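Local coordinates for DNA damage response protein Rtt109, putative (Neosartorya fumigata, PDB 5ZB9) that probably transfers the acetyl group of acetyl-CoA to lysines of histone H3, an activity linked to DNA replication and the DNA damage response, at residues I176-E181 against R232-N237. Numbering follows the deposited sequence.
Sequences ILREYE and RPRWLN
Arg234, the residue just before edge strand 235-236 of the acetyltransferase's mixed central sheet, reaches to the C-terminal end of helix 162-177, where Leu177 to Tyr180 form a type I beta turn. The polar part converges on one atom. NH2 of Arg234 donates to O of Tyr180 at 3.1 Å, with an N-H...O angle of 137°. A weak bond joins the same NH2 to O of Leu177 at 3.2 Å. The donor stands above the Tyr180 carbonyl plane. NH2 also bonds to O of Ala203, on the parallel strand 202-208. Bends at chi2 and chi3 curl the arginine, and its guanidinium lies between CG of Leu177 over one face and the backbone C of Glu181 over the opposite one.

Apolar contact centres on Leu177, whose CD2 comes within 3.7 Å of CE2 of Trp235 and also packs on CB of Arg234. The indole NE1 bonds to Asp174 OD1, which also pairs with NE of Arg178, so one carboxylate oxygen ties the helix end to the strand. The side chain of Trp235 is about 7 Å from that of the CoA-binding Arg171.

Between the two arginines, the guanidinium planes are 80° apart. Asp228 probably offsets the like charges through a salt bridge to NH1 of Arg178, the nitrogen that lies 3.5 Å from CG of Arg234.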
ATOM      1  N   ILE A 176       9.935   8.201   2.234  1.00 21.56           N
ATOM      2  CA  ILE A 176      10.231   7.323   1.111  1.00 25.94           C
ATOM      3  C   ILE A 176      10.347   8.164  -0.143  1.00 28.10           C
ATOM      4  O   ILE A 176      11.314   8.046  -0.898  1.00 28.89           O
ATOM      5  CB  ILE A 176       9.152   6.262   0.900  1.00 22.48           C
ATOM      6  CG1 ILE A 176       8.903   5.498   2.192  1.00 25.06           C
ATOM      7  CG2 ILE A 176       9.558   5.315  -0.213  1.00 16.76           C
ATOM      8  CD1 ILE A 176       7.930   4.358   2.036  1.00 25.23           C
ATOM      9  N   LEU A 177       9.341   9.015  -0.338  1.00 26.15           N
ATOM     10  CA  LEU A 177       9.273   9.937  -1.462  1.00 22.57           C
ATOM     11  C   LEU A 177      10.564  10.738  -1.600  1.00 26.82           C
ATOM     12  O   LEU A 177      11.103  10.880  -2.692  1.00 25.59           O
ATOM     13  CB  LEU A 177       8.072  10.882  -1.290  1.00 18.32           C
ATOM     14  CG  LEU A 177       8.000  12.182  -2.109  1.00 19.50           C
ATOM     15  CD1 LEU A 177       7.798  11.928  -3.589  1.00 15.38           C
ATOM     16  CD2 LEU A 177       6.902  13.087  -1.570  1.00 18.46           C
ATOM     17  N   ARG A 178      11.072  11.234  -0.479  1.00 22.78           N
ATOM     18  CA  ARG A 178      12.156  12.201  -0.513  1.00 25.28           C
ATOM     19  C   ARG A 178      13.553  11.582  -0.530  1.00 30.02           C
ATOM     20  O   ARG A 178      14.545  12.292  -0.419  1.00 30.46           O
ATOM     21  CB  ARG A 178      12.010  13.161   0.663  1.00 22.17           C
ATOM     22  CG  ARG A 178      10.787  14.029   0.504  1.00 23.75           C
ATOM     23  CD  ARG A 178      10.687  15.076   1.567  1.00 21.64           C
ATOM     24  NE  ARG A 178       9.405  15.765   1.492  1.00 23.08           N
ATOM     25  CZ  ARG A 178       9.153  16.773   0.671  1.00 25.76           C
ATOM     26  NH1 ARG A 178      10.101  17.213  -0.147  1.00 24.80           N
ATOM     27  NH2 ARG A 178       7.953  17.344   0.669  1.00 22.62           N
ATOM     28  N   GLU A 179      13.624  10.264  -0.678  1.00 31.61           N
ATOM     29  CA  GLU A 179      14.888   9.601  -0.961  1.00 31.79           C
ATOM     30  C   GLU A 179      15.173   9.654  -2.456  1.00 35.13           C
ATOM     31  O   GLU A 179      16.261   9.303  -2.902  1.00 39.53           O
ATOM     32  CB  GLU A 179      14.868   8.152  -0.474  1.00 35.40           C
ATOM     33  CG  GLU A 179      15.225   8.003   1.002  1.00 41.93           C
ATOM     34  CD  GLU A 179      16.589   8.598   1.336  1.00 61.84           C
ATOM     35  OE1 GLU A 179      16.639   9.767   1.791  1.00 64.45           O
ATOM     36  OE2 GLU A 179      17.614   7.898   1.142  1.00 66.02           O
ATOM     37  N   TYR A 180      14.181  10.098  -3.225  1.00 33.25           N
ATOM     38  CA  TYR A 180      14.277  10.152  -4.679  1.00 27.94           C
ATOM     39  C   TYR A 180      14.328  11.587  -5.178  1.00 29.88           C
ATOM     40  O   TYR A 180      14.002  12.525  -4.448  1.00 33.65           O
ATOM     41  CB  TYR A 180      13.099   9.423  -5.317  1.00 29.44           C
ATOM     42  CG  TYR A 180      13.037   7.955  -4.962  1.00 30.18           C
ATOM     43  CD1 TYR A 180      12.285   7.510  -3.883  1.00 27.84           C
ATOM     44  CD2 TYR A 180      13.733   7.016  -5.707  1.00 26.99           C
ATOM     45  CE1 TYR A 180      12.232   6.169  -3.558  1.00 26.48           C
ATOM     46  CE2 TYR A 180      13.687   5.680  -5.389  1.00 27.13           C
ATOM     47  CZ  TYR A 180      12.937   5.258  -4.314  1.00 30.60           C
ATOM     48  OH  TYR A 180      12.894   3.912  -4.000  1.00 37.34           O
ATOM     49  N   GLU A 181      14.734  11.753  -6.429  1.00 31.77           N
ATOM     50  CA  GLU A 181      14.894  13.085  -7.001  1.00 35.26           C
ATOM     51  C   GLU A 181      13.554  13.732  -7.334  1.00 33.59           C
ATOM     52  O   GLU A 181      12.608  13.045  -7.725  1.00 30.54           O
ATOM     53  CB  GLU A 181      15.766  13.018  -8.256  1.00 35.77           C
ATOM     54  CG  GLU A 181      17.208  12.682  -7.962  1.00 46.32           C
ATOM     55  CD  GLU A 181      17.812  13.604  -6.920  1.00 52.09           C
ATOM     56  OE1 GLU A 181      17.936  14.818  -7.196  1.00 51.78           O
ATOM     57  OE2 GLU A 181      18.149  13.116  -5.817  1.00 55.17           O
ATOM     58  N   ARG A 232       9.133  22.123  -8.912  1.00 29.20           N
ATOM     59  CA  ARG A 232       9.334  20.709  -8.614  1.00 31.73           C
ATOM     60  C   ARG A 232       8.576  20.253  -7.374  1.00 29.85           C
ATOM     61  O   ARG A 232       9.196  19.843  -6.391  1.00 28.87           O
ATOM     62  CB  ARG A 232      10.823  20.405  -8.427  1.00 34.85           C
ATOM     63  CG  ARG A 232      11.616  20.262  -9.713  1.00 41.99           C
ATOM     64  CD  ARG A 232      12.614  21.388  -9.842  1.00 53.37           C
ATOM     65  NE  ARG A 232      13.955  20.924 -10.190  1.00 54.08           N
ATOM     66  CZ  ARG A 232      14.870  20.555  -9.299  1.00 54.52           C
ATOM     67  NH1 ARG A 232      16.069  20.155  -9.705  1.00 54.83           N
ATOM     68  NH2 ARG A 232      14.588  20.586  -8.002  1.00 45.99           N
ATOM     69  N   PRO A 233       7.235  20.307  -7.414  1.00 25.24           N
ATOM     70  CA  PRO A 233       6.487  19.846  -6.237  1.00 27.10           C
ATOM     71  C   PRO A 233       6.640  18.341  -6.038  1.00 25.06           C
ATOM     72  O   PRO A 233       6.815  17.598  -7.010  1.00 20.99           O
ATOM     73  CB  PRO A 233       5.035  20.224  -6.564  1.00 28.32           C
ATOM     74  CG  PRO A 233       4.984  20.232  -8.068  1.00 29.56           C
ATOM     75  CD  PRO A 233       6.346  20.681  -8.532  1.00 27.56           C
ATOM     76  N   ARG A 234       6.610  17.904  -4.785  1.00 25.91           N
ATOM     77  CA  ARG A 234       6.719  16.485  -4.482  1.00 21.07           C
ATOM     78  C   ARG A 234       5.339  15.906  -4.148  1.00 23.69           C
ATOM     79  O   ARG A 234       5.139  14.692  -4.220  1.00 21.70           O
ATOM     80  CB  ARG A 234       7.697  16.256  -3.331  1.00 27.16           C
ATOM     81  CG  ARG A 234       9.020  17.025  -3.436  1.00 30.17           C
ATOM     82  CD  ARG A 234       9.786  16.735  -4.729  1.00 29.04           C
ATOM     83  NE  ARG A 234       9.968  15.308  -5.001  1.00 23.98           N
ATOM     84  CZ  ARG A 234      10.908  14.557  -4.441  1.00 24.55           C
ATOM     85  NH1 ARG A 234      11.739  15.092  -3.566  1.00 29.20           N
ATOM     86  NH2 ARG A 234      11.014  13.273  -4.745  1.00 22.26           N
ATOM     87  N   TRP A 235       4.397  16.778  -3.779  1.00 19.11           N
ATOM     88  CA  TRP A 235       3.006  16.377  -3.557  1.00 19.78           C
ATOM     89  C   TRP A 235       2.073  17.078  -4.536  1.00 22.72           C
ATOM     90  O   TRP A 235       2.112  18.299  -4.689  1.00 23.70           O
ATOM     91  CB  TRP A 235       2.578  16.668  -2.117  1.00 16.84           C
ATOM     92  CG  TRP A 235       3.255  15.757  -1.145  1.00 20.85           C
ATOM     93  CD1 TRP A 235       4.473  15.941  -0.564  1.00 18.71           C
ATOM     94  CD2 TRP A 235       2.767  14.496  -0.666  1.00 16.57           C
ATOM     95  NE1 TRP A 235       4.773  14.879   0.255  1.00 21.34           N
ATOM     96  CE2 TRP A 235       3.740  13.982   0.212  1.00 19.44           C
ATOM     97  CE3 TRP A 235       1.599  13.761  -0.888  1.00 21.72           C
ATOM     98  CZ2 TRP A 235       3.583  12.762   0.871  1.00 19.60           C
ATOM     99  CZ3 TRP A 235       1.443  12.545  -0.233  1.00 20.47           C
ATOM    100  CH2 TRP A 235       2.430  12.059   0.633  1.00 22.19           C
ATOM    101  N   LEU A 236       1.237  16.294  -5.203  1.00 21.18           N
ATOM    102  CA  LEU A 236       0.297  16.831  -6.177  1.00 19.63           C
ATOM    103  C   LEU A 236      -1.098  16.327  -5.880  1.00 23.07           C
ATOM    104  O   LEU A 236      -1.279  15.156  -5.551  1.00 20.14           O
ATOM    105  CB  LEU A 236       0.697  16.440  -7.595  1.00 19.36           C
ATOM    106  CG  LEU A 236       1.915  17.141  -8.183  1.00 22.43           C
ATOM    107  CD1 LEU A 236       2.239  16.577  -9.548  1.00 18.15           C
ATOM    108  CD2 LEU A 236       1.648  18.620  -8.271  1.00 20.91           C
ATOM    109  N   ASN A 237      -2.081  17.212  -6.002  1.00 25.19           N
ATOM    110  CA  ASN A 237      -3.477  16.829  -5.852  1.00 20.54           C
ATOM    111  C   ASN A 237      -4.058  16.368  -7.184  1.00 21.68           C
ATOM    112  O   ASN A 237      -4.851  17.073  -7.795  1.00 28.82           O
ATOM    113  CB  ASN A 237      -4.291  17.997  -5.279  1.00 16.56           C
ATOM    114  CG  ASN A 237      -5.776  17.676  -5.131  1.00 23.60           C
ATOM    115  OD1 ASN A 237      -6.621  18.567  -5.229  1.00 24.70           O
ATOM    116  ND2 ASN A 237      -6.101  16.404  -4.909  1.00 17.25           N
TER